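Local coordinates for segregation protein (PDB 2BEJ), which hydrolyses ATP and, in its ATP-bound state, binds double-stranded DNA cooperatively as nucleoprotein filaments, probably to partition chromosomes, at residues A[8-13]-A[128-133]; A[24-29]-A[219-224]; A[34-39]-A[112-117]; A[43-48]-A[87-92]; A[53-58]-A[75-80]. One frame throughout, in Å; residues are numbered along the deposited sequence.

Contact 1 of 5, residues A[8-13]-A[128-133]; sequences RIALAN and LNALAA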
# COMPACT_ATOMS: atom_id res chain seq x y z
N ARG A 8 9.98 15.38 -13.27
CA ARG A 8 8.69 16.01 -13.50
C ARG A 8 7.61 14.96 -13.60
O ARG A 8 7.73 14.01 -14.37
CB ARG A 8 8.70 16.87 -14.76
CG ARG A 8 9.69 18.02 -14.71
CD ARG A 8 9.61 18.80 -16.00
NE ARG A 8 10.75 19.69 -16.19
CZ ARG A 8 11.34 19.89 -17.37
NH1 ARG A 8 12.37 20.73 -17.45
NH2 ARG A 8 10.91 19.26 -18.45
N ILE A 9 6.56 15.13 -12.81
CA ILE A 9 5.47 14.17 -12.75
C ILE A 9 4.18 14.88 -13.04
O ILE A 9 3.82 15.82 -12.34
CB ILE A 9 5.37 13.48 -11.35
CG1 ILE A 9 6.66 12.73 -11.01
CG2 ILE A 9 4.16 12.56 -11.29
CD1 ILE A 9 6.82 12.42 -9.51
N ALA A 10 3.49 14.42 -14.09
CA ALA A 10 2.19 14.95 -14.45
C ALA A 10 1.10 14.18 -13.73
O ALA A 10 1.18 12.96 -13.56
CB ALA A 10 1.99 14.87 -15.95
N LEU A 11 0.08 14.91 -13.29
CA LEU A 11 -1.12 14.34 -12.70
C LEU A 11 -2.17 14.53 -13.77
O LEU A 11 -2.54 15.66 -14.08
CB LEU A 11 -1.51 15.10 -11.42
CG LEU A 11 -0.66 14.93 -10.16
CD1 LEU A 11 -0.62 13.49 -9.74
CD2 LEU A 11 0.75 15.48 -10.32
N ALA A 12 -2.63 13.42 -14.36
CA ALA A 12 -3.49 13.50 -15.54
C ALA A 12 -4.47 12.35 -15.67
O ALA A 12 -4.21 11.22 -15.23
CB ALA A 12 -2.65 13.61 -16.80
N ASN A 13 -5.62 12.66 -16.28
CA ASN A 13 -6.59 11.68 -16.75
C ASN A 13 -7.66 12.36 -17.60
O ASN A 13 -7.71 13.58 -17.68
CB ASN A 13 -7.23 10.92 -15.58
CG ASN A 13 -7.78 11.83 -14.51
OD1 ASN A 13 -7.77 11.49 -13.34
ND2 ASN A 13 -8.28 13.00 -14.91
N LEU A 128 -1.51 18.41 -22.80
CA LEU A 128 -0.52 17.86 -23.71
C LEU A 128 0.85 18.45 -23.44
O LEU A 128 1.86 17.74 -23.55
CB LEU A 128 -0.94 18.11 -25.16
CG LEU A 128 -0.39 17.14 -26.20
CD1 LEU A 128 -0.93 15.72 -26.00
CD2 LEU A 128 -0.74 17.64 -27.56
N ASN A 129 0.88 19.74 -23.10
CA ASN A 129 2.10 20.41 -22.67
C ASN A 129 2.66 19.76 -21.40
O ASN A 129 3.87 19.59 -21.27
CB ASN A 129 1.85 21.91 -22.43
CG ASN A 129 2.07 22.76 -23.68
OD1 ASN A 129 3.03 23.54 -23.74
ND2 ASN A 129 1.20 22.63 -24.65
N ALA A 130 1.77 19.40 -20.48
CA ALA A 130 2.16 18.67 -19.27
C ALA A 130 2.84 17.35 -19.63
O ALA A 130 3.95 17.08 -19.19
CB ALA A 130 0.94 18.43 -18.37
N LEU A 131 2.17 16.55 -20.46
CA LEU A 131 2.66 15.22 -20.88
C LEU A 131 3.99 15.28 -21.61
O LEU A 131 4.87 14.44 -21.38
CB LEU A 131 1.61 14.49 -21.74
CG LEU A 131 0.32 14.07 -21.02
CD1 LEU A 131 -0.59 13.25 -21.91
CD2 LEU A 131 0.60 13.29 -19.70
N ALA A 132 4.15 16.30 -22.45
CA ALA A 132 5.36 16.51 -23.24
C ALA A 132 6.54 16.94 -22.38
O ALA A 132 7.69 16.66 -22.71
CB ALA A 132 5.10 17.51 -24.35
N ALA A 133 6.26 17.60 -21.25
CA ALA A 133 7.30 18.10 -20.35
C ALA A 133 7.66 17.15 -19.19
O ALA A 133 8.67 17.35 -18.53
CB ALA A 133 6.90 19.46 -19.80
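Arg8, at the start of strand 8-11, reaches across to the carbonyl of Ala133 that closes helix 125-133. Its chain can be followed atom by atom. CB leaves the strand toward the helix and stands 3.8 Å from Ala133 O; CG, set opposite the carbonyl carbon of Arg8 (chi1 -62°), keeps a similar spacing. From CG to NE the chain is extended, and CD passes the same oxygen at 3.1 Å. The guanidinium then turns one edge to the helix end: NH2 donates to Ala133 O at 2.9 Å with a nearly straight N-H...O angle of 172°. The oxygen lies in the guanidinium plane and is met on a lone pair. NE is engaged separately, in a salt bridge with Asp109, which fixes the rotation of the group. A leucine in place of Arg8 would probably leave the last carbonyl of the helix without this donor and Asp109 without its charged mate.

Farther along the strand the spacing is set by small apolar groups. Ala10 CB lies 4.4 Å from Ala130 CB and 4.3 Å from Leu131 CD2, and the same methyl of Leu131 also touches Ala12 CB. Beyond it, Leu131 packs on helix 147-164. The two axes approach to 7.9 Å and run 149° apart, so the helix runs roughly antiparallel to the strand. A helix laid against the central parallel strand that leads into the phosphate-binding loop is typical of the alpha/beta fold of P-loop NTPases.

Contact 2 of 5, residues A[24-29]-A[219-224]; sequences AINLAA and GKTIAQ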
# COMPACT_ATOMS: atom_id res chain seq x y z
N ALA A 24 -1.94 16.33 -6.36
CA ALA A 24 -0.87 17.30 -6.62
C ALA A 24 -0.50 18.07 -5.36
O ALA A 24 0.67 18.15 -4.99
CB ALA A 24 -1.29 18.29 -7.72
N ILE A 25 -1.52 18.63 -4.71
CA ILE A 25 -1.33 19.46 -3.53
C ILE A 25 -0.70 18.64 -2.40
O ILE A 25 0.31 19.03 -1.82
CB ILE A 25 -2.66 20.10 -3.06
CG1 ILE A 25 -3.08 21.22 -4.01
CG2 ILE A 25 -2.52 20.64 -1.62
CD1 ILE A 25 -4.45 21.81 -3.71
N ASN A 26 -1.30 17.49 -2.12
CA ASN A 26 -0.89 16.72 -0.94
C ASN A 26 0.39 15.92 -1.10
O ASN A 26 1.12 15.77 -0.12
CB ASN A 26 -2.04 15.92 -0.38
CG ASN A 26 -3.09 16.82 0.24
OD1 ASN A 26 -2.77 17.72 1.02
ND2 ASN A 26 -4.35 16.59 -0.11
N LEU A 27 0.68 15.46 -2.31
CA LEU A 27 2.01 14.93 -2.63
C LEU A 27 3.11 15.97 -2.42
O LEU A 27 4.14 15.67 -1.85
CB LEU A 27 2.09 14.41 -4.07
CG LEU A 27 1.69 12.96 -4.32
CD1 LEU A 27 2.00 12.59 -5.76
CD2 LEU A 27 2.40 12.02 -3.30
N ALA A 28 2.88 17.19 -2.91
CA ALA A 28 3.80 18.29 -2.67
C ALA A 28 4.02 18.49 -1.17
O ALA A 28 5.16 18.55 -0.72
CB ALA A 28 3.29 19.57 -3.32
N ALA A 29 2.92 18.57 -0.41
CA ALA A 29 2.99 18.72 1.05
C ALA A 29 3.89 17.69 1.71
O ALA A 29 4.70 18.04 2.56
CB ALA A 29 1.59 18.67 1.67
N GLY A 219 -7.97 26.61 2.06
CA GLY A 219 -6.70 26.95 1.42
C GLY A 219 -5.49 26.27 2.05
O GLY A 219 -4.38 26.80 2.01
N LYS A 220 -5.70 25.10 2.63
CA LYS A 220 -4.62 24.36 3.29
C LYS A 220 -4.48 22.93 2.78
O LYS A 220 -5.47 22.32 2.37
CB LYS A 220 -4.83 24.35 4.81
CG LYS A 220 -4.66 25.71 5.46
CD LYS A 220 -4.82 25.63 6.96
CE LYS A 220 -4.73 27.01 7.59
NZ LYS A 220 -4.54 26.91 9.07
N THR A 221 -3.25 22.42 2.79
CA THR A 221 -2.98 21.02 2.52
C THR A 221 -3.52 20.19 3.68
O THR A 221 -3.75 20.73 4.77
CB THR A 221 -1.46 20.73 2.39
OG1 THR A 221 -0.83 20.84 3.67
CG2 THR A 221 -0.80 21.72 1.41
N ILE A 222 -3.71 18.89 3.46
CA ILE A 222 -4.24 18.02 4.50
C ILE A 222 -3.27 17.93 5.68
O ILE A 222 -3.67 17.65 6.81
CB ILE A 222 -4.62 16.60 3.95
CG1 ILE A 222 -5.64 15.90 4.87
CG2 ILE A 222 -3.38 15.72 3.70
CD1 ILE A 222 -6.97 16.66 5.03
N ALA A 223 -1.99 18.20 5.42
CA ALA A 223 -0.97 18.18 6.46
C ALA A 223 -1.13 19.37 7.41
O ALA A 223 -0.84 19.27 8.59
CB ALA A 223 0.41 18.16 5.86
N GLN A 224 -1.59 20.50 6.86
CA GLN A 224 -1.94 21.68 7.64
C GLN A 224 -3.33 21.54 8.27
O GLN A 224 -3.51 21.82 9.45
CB GLN A 224 -1.92 22.93 6.76
CG GLN A 224 -0.61 23.25 6.08
CD GLN A 224 -0.73 24.41 5.11
OE1 GLN A 224 -1.35 24.28 4.05
NE2 GLN A 224 -0.14 25.54 5.46
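Asn26, in the helix that follows the P-loop, accepts the backbone N-H of Ile222 on its amide oxygen. The bond from Ile222 N to Asn26 OD1 is 2.9 Å long and almost straight (170°), with the donor tilted 25° from the amide plane. Around it the packing is tight: Ile222 CG2 lies 3.4 Å from Asn26 OD1, the two side chains crossing at about a right angle. Thr221 sits against Ile25, the residue before Asn26, and Ala29, about one turn after it. Its CG2 meets Ile25 CG2 at 3.6 Å, and its CB rests 3.8 Å from Ala29 CB.

Toward Ala223 and Gln224, both partly exposed, the fit is looser. Ala223 CB comes no nearer than 4.4 Å to Ala29 CB, and Gln224 turns back on its own segment, where its OE1 takes the N-H of Thr221 at 2.9 Å. Thr221 OG1 in return accepts from Gln224 N, and weakly from Ala223 N, completing a capping box; the hydroxyl is also hydrogen-bonded to Asp78.

The N-H groups that open helix 222-225 are thus shared between its own cap and a side chain of helix 20-33, so this polar pairing, buried at Asn26, ties the short helix to the one whose first turn carries nucleotide-binding residues.

Contact 3 of 5, residues A[34-39]-A[112-117]; sequences LGKRVL and YDLVLL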
# COMPACT_ATOMS: atom_id res chain seq x y z
N LEU A 34 9.50 15.33 3.17
CA LEU A 34 10.53 14.30 3.01
C LEU A 34 11.89 14.90 2.72
O LEU A 34 12.88 14.18 2.57
CB LEU A 34 10.15 13.31 1.89
CG LEU A 34 9.21 12.14 2.18
CD1 LEU A 34 8.97 11.33 0.90
CD2 LEU A 34 9.72 11.24 3.30
N GLY A 35 11.94 16.23 2.63
CA GLY A 35 13.19 16.95 2.43
C GLY A 35 13.51 17.23 0.98
O GLY A 35 14.65 17.54 0.65
N LYS A 36 12.50 17.10 0.11
CA LYS A 36 12.64 17.42 -1.31
C LYS A 36 12.25 18.86 -1.60
O LYS A 36 11.35 19.41 -0.96
CB LYS A 36 11.81 16.47 -2.18
CG LYS A 36 12.17 14.98 -2.02
CD LYS A 36 13.53 14.67 -2.64
CE LYS A 36 13.94 13.23 -2.35
NZ LYS A 36 15.05 12.82 -3.27
N ARG A 37 12.93 19.46 -2.57
CA ARG A 37 12.58 20.77 -3.10
C ARG A 37 11.57 20.59 -4.22
O ARG A 37 11.89 20.05 -5.28
CB ARG A 37 13.84 21.48 -3.60
CG ARG A 37 14.65 22.13 -2.51
CD ARG A 37 16.11 21.73 -2.58
NE ARG A 37 16.69 21.92 -3.91
CZ ARG A 37 17.96 21.65 -4.22
NH1 ARG A 37 18.40 21.85 -5.45
NH2 ARG A 37 18.78 21.18 -3.28
N VAL A 38 10.34 21.04 -3.97
CA VAL A 38 9.20 20.71 -4.83
C VAL A 38 8.62 21.97 -5.45
O VAL A 38 8.45 22.98 -4.76
CB VAL A 38 8.08 19.98 -4.03
CG1 VAL A 38 6.79 19.83 -4.88
CG2 VAL A 38 8.56 18.62 -3.54
N LEU A 39 8.34 21.89 -6.74
CA LEU A 39 7.57 22.92 -7.41
C LEU A 39 6.24 22.32 -7.87
O LEU A 39 6.22 21.32 -8.57
CB LEU A 39 8.33 23.50 -8.61
CG LEU A 39 7.60 24.52 -9.50
CD1 LEU A 39 7.39 25.83 -8.77
CD2 LEU A 39 8.36 24.73 -10.80
N TYR A 112 14.88 22.64 -8.53
CA TYR A 112 13.93 21.78 -7.82
C TYR A 112 14.25 20.29 -7.98
O TYR A 112 14.75 19.87 -9.01
CB TYR A 112 12.51 22.06 -8.32
CG TYR A 112 12.01 23.45 -7.98
CD1 TYR A 112 11.48 23.73 -6.72
CD2 TYR A 112 12.08 24.49 -8.91
CE1 TYR A 112 11.03 25.00 -6.39
CE2 TYR A 112 11.62 25.77 -8.60
CZ TYR A 112 11.10 26.01 -7.34
OH TYR A 112 10.64 27.27 -7.01
N ASP A 113 13.95 19.51 -6.93
CA ASP A 113 14.13 18.06 -6.97
C ASP A 113 13.02 17.39 -7.74
O ASP A 113 13.27 16.51 -8.57
CB ASP A 113 14.14 17.47 -5.56
CG ASP A 113 15.35 17.86 -4.77
OD1 ASP A 113 16.47 17.80 -5.31
OD2 ASP A 113 15.18 18.21 -3.59
N LEU A 114 11.78 17.79 -7.44
CA LEU A 114 10.59 17.21 -8.05
C LEU A 114 9.64 18.30 -8.52
O LEU A 114 9.46 19.31 -7.84
CB LEU A 114 9.89 16.27 -7.07
CG LEU A 114 10.66 15.02 -6.63
CD1 LEU A 114 10.21 14.55 -5.24
CD2 LEU A 114 10.54 13.88 -7.65
N VAL A 115 9.04 18.10 -9.69
CA VAL A 115 8.09 19.06 -10.23
C VAL A 115 6.76 18.37 -10.51
O VAL A 115 6.69 17.39 -11.26
CB VAL A 115 8.66 19.77 -11.49
CG1 VAL A 115 7.73 20.89 -11.95
CG2 VAL A 115 10.07 20.31 -11.22
N LEU A 116 5.70 18.87 -9.88
CA LEU A 116 4.36 18.32 -10.05
C LEU A 116 3.52 19.18 -11.00
O LEU A 116 3.29 20.37 -10.74
CB LEU A 116 3.69 18.17 -8.69
CG LEU A 116 4.36 17.20 -7.71
CD1 LEU A 116 3.69 17.28 -6.36
CD2 LEU A 116 4.32 15.77 -8.25
N LEU A 117 3.08 18.59 -12.10
CA LEU A 117 2.27 19.31 -13.09
C LEU A 117 0.80 18.92 -12.97
O LEU A 117 0.38 17.84 -13.40
CB LEU A 117 2.80 19.06 -14.51
CG LEU A 117 4.32 19.20 -14.77
CD1 LEU A 117 4.65 18.72 -16.19
CD2 LEU A 117 4.84 20.63 -14.53
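Strands 38-42 and 114-118 are parallel neighbours in the central sheet, and the contact is where they begin to pair. Val38 is matched with Leu114 and Leu39 with Val115. Leu39 N donates to Leu114 O at 3.0 Å, and Leu39 O receives Leu116 N at 2.8 Å. Before the strands proper, Arg37 O accepts two donors, Asp113 N and Leu114 N; the first reaches a lone pair in the carbonyl plane, the second is tilted from that plane. Asp113 answers with its carboxylate: OD2 takes Arg37 N at 2.8 Å, nearly straight (177°), on the anti side. Asp113 OD1 lies over one face of the Arg37 guanidinium, with no N-H aimed at the carboxylate; Arg37 NH1 goes to the carbonyl of Gly111.

Side chains alternate between the faces. Val38, Leu114 and Leu116 lie toward helix 20-33, where Val38 CG1 approaches Leu116 CD1 at 4.3 Å. On the other face, Tyr112 CG stands opposite its own carbonyl carbon (chi1 -66°), which places the ring over Leu39: CB of Leu39 is 3.6 Å from the ring centroid, only 7° off the normal, a CH-pi contact. Leu39 CD2 runs alongside Val115, 4.1 Å from Val115 CG1. The Tyr112 hydroxyl is hydrogen-bonded to His81. A serine at Tyr112 would probably uncover this side of Leu39 and leave His81 without its phenolic partner. Parallel pairing of this kind, with a helix packed on one face, is characteristic of the Rossmann-like core of ParA-type P-loop ATPases.

Contact 4 of 5, residues A[43-48]-A[87-92]; sequences LDPQGN and PDLVGA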
# COMPACT_ATOMS: atom_id res chain seq x y z
N LEU A 43 -1.64 24.04 -14.04
CA LEU A 43 -1.88 24.19 -15.48
C LEU A 43 -3.36 24.25 -15.84
O LEU A 43 -3.72 24.19 -17.02
CB LEU A 43 -1.19 23.07 -16.26
CG LEU A 43 0.33 22.97 -16.17
CD1 LEU A 43 0.79 21.68 -16.81
CD2 LEU A 43 1.02 24.18 -16.83
N ASP A 44 -4.21 24.39 -14.83
CA ASP A 44 -5.65 24.48 -15.05
C ASP A 44 -6.10 25.94 -15.01
O ASP A 44 -5.91 26.61 -14.00
CB ASP A 44 -6.39 23.67 -13.98
CG ASP A 44 -7.85 23.44 -14.33
OD1 ASP A 44 -8.47 24.31 -14.97
OD2 ASP A 44 -8.39 22.38 -13.95
N PRO A 45 -6.71 26.44 -16.11
CA PRO A 45 -7.27 27.80 -16.10
C PRO A 45 -8.20 28.07 -14.92
O PRO A 45 -8.22 29.18 -14.40
CB PRO A 45 -8.05 27.87 -17.42
CG PRO A 45 -7.35 26.92 -18.32
CD PRO A 45 -6.91 25.78 -17.43
N GLN A 46 -8.95 27.06 -14.47
CA GLN A 46 -9.85 27.21 -13.31
C GLN A 46 -9.06 27.45 -12.02
O GLN A 46 -9.62 27.90 -11.02
CB GLN A 46 -10.79 26.00 -13.18
CG GLN A 46 -11.79 25.84 -14.34
CD GLN A 46 -12.96 26.81 -14.29
OE1 GLN A 46 -13.49 27.24 -15.33
NE2 GLN A 46 -13.38 27.18 -13.08
N GLY A 47 -7.76 27.17 -12.07
CA GLY A 47 -6.84 27.46 -10.97
C GLY A 47 -7.15 26.81 -9.64
O GLY A 47 -6.86 27.39 -8.60
N ASN A 48 -7.73 25.61 -9.67
CA ASN A 48 -8.14 24.89 -8.45
C ASN A 48 -7.02 24.64 -7.44
O ASN A 48 -7.26 24.69 -6.22
CB ASN A 48 -8.82 23.56 -8.79
CG ASN A 48 -10.18 23.74 -9.47
OD1 ASN A 48 -10.55 22.96 -10.35
ND2 ASN A 48 -10.92 24.76 -9.06
N PRO A 87 -6.29 33.80 -14.07
CA PRO A 87 -7.45 33.83 -14.98
C PRO A 87 -7.11 34.15 -16.45
O PRO A 87 -7.99 34.07 -17.31
CB PRO A 87 -8.34 34.93 -14.39
CG PRO A 87 -7.45 35.72 -13.48
CD PRO A 87 -6.46 34.74 -12.95
N ASP A 88 -5.85 34.50 -16.72
CA ASP A 88 -5.39 34.74 -18.08
C ASP A 88 -5.06 33.44 -18.83
O ASP A 88 -5.25 33.38 -20.04
CB ASP A 88 -4.15 35.64 -18.08
CG ASP A 88 -4.38 36.96 -17.35
OD1 ASP A 88 -3.62 37.25 -16.41
OD2 ASP A 88 -5.32 37.69 -17.73
N LEU A 89 -4.60 32.42 -18.10
CA LEU A 89 -4.04 31.19 -18.68
C LEU A 89 -4.80 30.65 -19.90
O LEU A 89 -4.19 30.17 -20.86
CB LEU A 89 -3.89 30.09 -17.61
CG LEU A 89 -3.09 28.83 -17.96
CD1 LEU A 89 -1.64 29.14 -18.32
CD2 LEU A 89 -3.15 27.81 -16.82
N VAL A 90 -6.13 30.74 -19.85
CA VAL A 90 -7.01 30.35 -20.96
C VAL A 90 -6.54 30.89 -22.32
O VAL A 90 -6.70 30.22 -23.34
CB VAL A 90 -8.48 30.80 -20.72
CG1 VAL A 90 -9.44 29.89 -21.48
CG2 VAL A 90 -8.83 30.80 -19.24
N GLY A 91 -5.95 32.08 -22.32
CA GLY A 91 -5.50 32.74 -23.55
C GLY A 91 -4.19 32.25 -24.13
O GLY A 91 -3.65 32.85 -25.08
N ALA A 92 -3.66 31.16 -23.56
CA ALA A 92 -2.46 30.49 -24.06
C ALA A 92 -2.82 29.21 -24.81
O ALA A 92 -2.04 28.72 -25.63
CB ALA A 92 -1.51 30.19 -22.92
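With CG anti to the backbone N (chi1 -169°) and chi2 at 61°, Leu89 extends CD2 against the backbone that runs from Leu43 into Pro45. That methyl stands 3.7 Å from Leu43 O and 3.9 Å from Pro45 N, so it rests on peptide groups more than on a side chain; its distance to Pro45 CD is 4.3 Å. Val90, with CG1 anti to the backbone N (chi1 -154°), places its other methyl beside the proline: Val90 CG2 to Pro45 CB is 3.5 Å. Pro45 therefore meets two consecutive residues, Leu89 at its N and CD and Val90 at its CB. No hydrogen bond crosses between the segments, and the contact is held by van der Waals packing. Leu126 of helix 125-133 touches both Pro45 and Leu89 and extends the apolar cluster.

The loop that receives Leu89 has its own internal order. Gln46 N donates to Asp44 OD1 at 2.8 Å, an Asx turn, and Gly47 N bonds to Asp44 O in a type I turn. Asp44 CB is directed away from segment 87-92, and the side chain lies about 4 Å from the bound magnesium ion. An aspartate so placed, in the loop after a parallel strand, fits the nucleotide site of ParA-like P-loop ATPases.

Contact 5 of 5, residues A[53-58]-A[75-80]; sequences LGVRAE and HPVDGF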
# COMPACT_ATOMS: atom_id res chain seq x y z
N LEU A 53 -4.80 26.23 -2.32
CA LEU A 53 -3.66 26.57 -1.48
C LEU A 53 -3.77 27.96 -0.83
O LEU A 53 -2.85 28.41 -0.14
CB LEU A 53 -2.35 26.40 -2.27
CG LEU A 53 -1.93 24.94 -2.52
CD1 LEU A 53 -0.71 24.86 -3.42
CD2 LEU A 53 -1.67 24.21 -1.21
N GLY A 54 -4.91 28.62 -1.04
CA GLY A 54 -5.24 29.89 -0.39
C GLY A 54 -4.63 31.10 -1.08
O GLY A 54 -4.59 32.20 -0.52
N VAL A 55 -4.17 30.91 -2.31
CA VAL A 55 -3.39 31.91 -3.00
C VAL A 55 -4.19 32.61 -4.09
O VAL A 55 -4.93 31.98 -4.85
CB VAL A 55 -2.06 31.29 -3.54
CG1 VAL A 55 -1.46 32.12 -4.68
CG2 VAL A 55 -1.06 31.14 -2.42
N ARG A 56 -4.07 33.94 -4.12
CA ARG A 56 -4.60 34.73 -5.22
C ARG A 56 -3.45 35.39 -5.99
O ARG A 56 -2.71 36.22 -5.44
CB ARG A 56 -5.61 35.77 -4.72
CG ARG A 56 -7.07 35.32 -4.77
CD ARG A 56 -7.44 34.68 -6.13
NE ARG A 56 -8.55 35.37 -6.79
CZ ARG A 56 -9.00 35.08 -8.01
NH1 ARG A 56 -10.02 35.79 -8.52
NH2 ARG A 56 -8.46 34.10 -8.72
N ALA A 57 -3.32 35.01 -7.26
CA ALA A 57 -2.23 35.48 -8.10
C ALA A 57 -2.70 36.34 -9.26
O ALA A 57 -3.79 36.14 -9.81
CB ALA A 57 -1.41 34.32 -8.62
N GLU A 58 -1.86 37.31 -9.63
CA GLU A 58 -2.05 38.08 -10.85
C GLU A 58 -1.15 37.53 -11.96
O GLU A 58 -1.45 37.67 -13.15
CB GLU A 58 -1.71 39.54 -10.60
CG GLU A 58 -2.92 40.45 -10.54
CD GLU A 58 -2.53 41.90 -10.73
OE1 GLU A 58 -1.80 42.44 -9.86
OE2 GLU A 58 -2.95 42.50 -11.74
N HIS A 75 5.10 31.14 -5.47
CA HIS A 75 4.61 31.51 -4.15
C HIS A 75 4.97 30.43 -3.13
O HIS A 75 4.62 29.26 -3.34
CB HIS A 75 3.09 31.68 -4.16
CG HIS A 75 2.63 32.95 -4.81
ND1 HIS A 75 2.74 33.18 -6.17
CD2 HIS A 75 2.03 34.04 -4.29
CE1 HIS A 75 2.24 34.36 -6.46
NE2 HIS A 75 1.80 34.91 -5.34
N PRO A 76 5.66 30.80 -2.04
CA PRO A 76 5.97 29.84 -0.99
C PRO A 76 4.69 29.34 -0.30
O PRO A 76 3.90 30.14 0.20
CB PRO A 76 6.85 30.63 -0.01
CG PRO A 76 6.54 32.06 -0.28
CD PRO A 76 6.20 32.15 -1.74
N VAL A 77 4.50 28.02 -0.30
CA VAL A 77 3.31 27.39 0.28
C VAL A 77 3.73 26.10 0.98
O VAL A 77 4.34 25.23 0.36
CB VAL A 77 2.26 27.02 -0.81
CG1 VAL A 77 1.14 26.17 -0.22
CG2 VAL A 77 1.69 28.25 -1.46
N ASP A 78 3.42 26.01 2.27
CA ASP A 78 3.57 24.79 3.08
C ASP A 78 4.89 24.03 2.86
O ASP A 78 4.91 22.79 2.80
CB ASP A 78 2.36 23.86 2.87
CG ASP A 78 2.26 22.76 3.93
OD1 ASP A 78 1.88 21.63 3.58
OD2 ASP A 78 2.56 23.03 5.11
N GLY A 79 5.99 24.78 2.74
CA GLY A 79 7.31 24.18 2.53
C GLY A 79 7.65 23.82 1.08
O GLY A 79 8.70 23.24 0.81
N PHE A 80 6.75 24.13 0.15
CA PHE A 80 7.06 24.03 -1.27
C PHE A 80 6.80 25.34 -2.00
O PHE A 80 6.49 26.36 -1.38
CB PHE A 80 6.38 22.81 -1.95
CG PHE A 80 4.87 22.83 -1.90
CD1 PHE A 80 4.19 22.24 -0.84
CD2 PHE A 80 4.13 23.38 -2.94
CE1 PHE A 80 2.80 22.24 -0.79
CE2 PHE A 80 2.74 23.38 -2.90
CZ PHE A 80 2.08 22.82 -1.83
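Leu53 and Phe80 approach from opposite directions, and the leucine methyl meets the rim of the ring: Leu53 CD1 is 3.8 Å from Phe80 CE2 and lies near the ring plane, an edge contact. The phenylalanine owes this position to a chi1 of 60°, which sets CG between its backbone N and carbonyl carbon and brings the far end of the ring toward Leu53. The other leucine branch has a different nearest neighbour. Leu53 CD2 touches Val77 CG1 at 3.6 Å, the two side chains crossing at a slant, although each methyl of Leu53 touches both Val77 and Phe80.

Val77 uses its two methyls on different residues. While CG1 faces Leu53, its CG2 turns to Val55 CG2 at 4.1 Å. Val55 in turn sends its other methyl over the imidazole of His75: CG1 is 4.2 Å from the ring centroid and 19° off the normal, shifted toward the rim near CD2, a CH-pi contact over the face. Ala57 CB comes within 4.2 Å of His75 CE1, obliquely. The segment 53-58 thus runs past strand 75-77 with Leu53, Val55 and Ala57 turned toward it, and Val77 and His75 directed back.

Val77 and Phe80 are also joined through a type I' turn: Phe80 N to Val77 O is 2.7 Å and Val77 N to Phe80 O is 2.8 Å. No hydrogen bond links segments 53-58 and 75-80; methyl and ring contacts join them, while the N-H and C=O of Val77 and Phe80 pair with each other.

Contacts 1, 3 and 5 all reach the central sheet: strand 8-11 adjoins strand 114-118, which adjoins 38-42, and strand 75-77 forms an edge beyond 80-83. Contacts 1 and 3 have centres 15 Å apart and are joined by Ile9 N to Val115 O at 2.7 Å, a probable hydrogen bond. Contact 2 lies on helix 20-33, which follows strand 8-11 and packs against contact 3, and meets contact 5 through Thr221 and Asp78, centres 11 Å apart. Contact 4 touches contact 1 through Leu43 and Ala130. Along the chain, contact 5 falls within the span of 4, and 4 within that of 3, so distant sequence parts converge around one nucleotide-binding core.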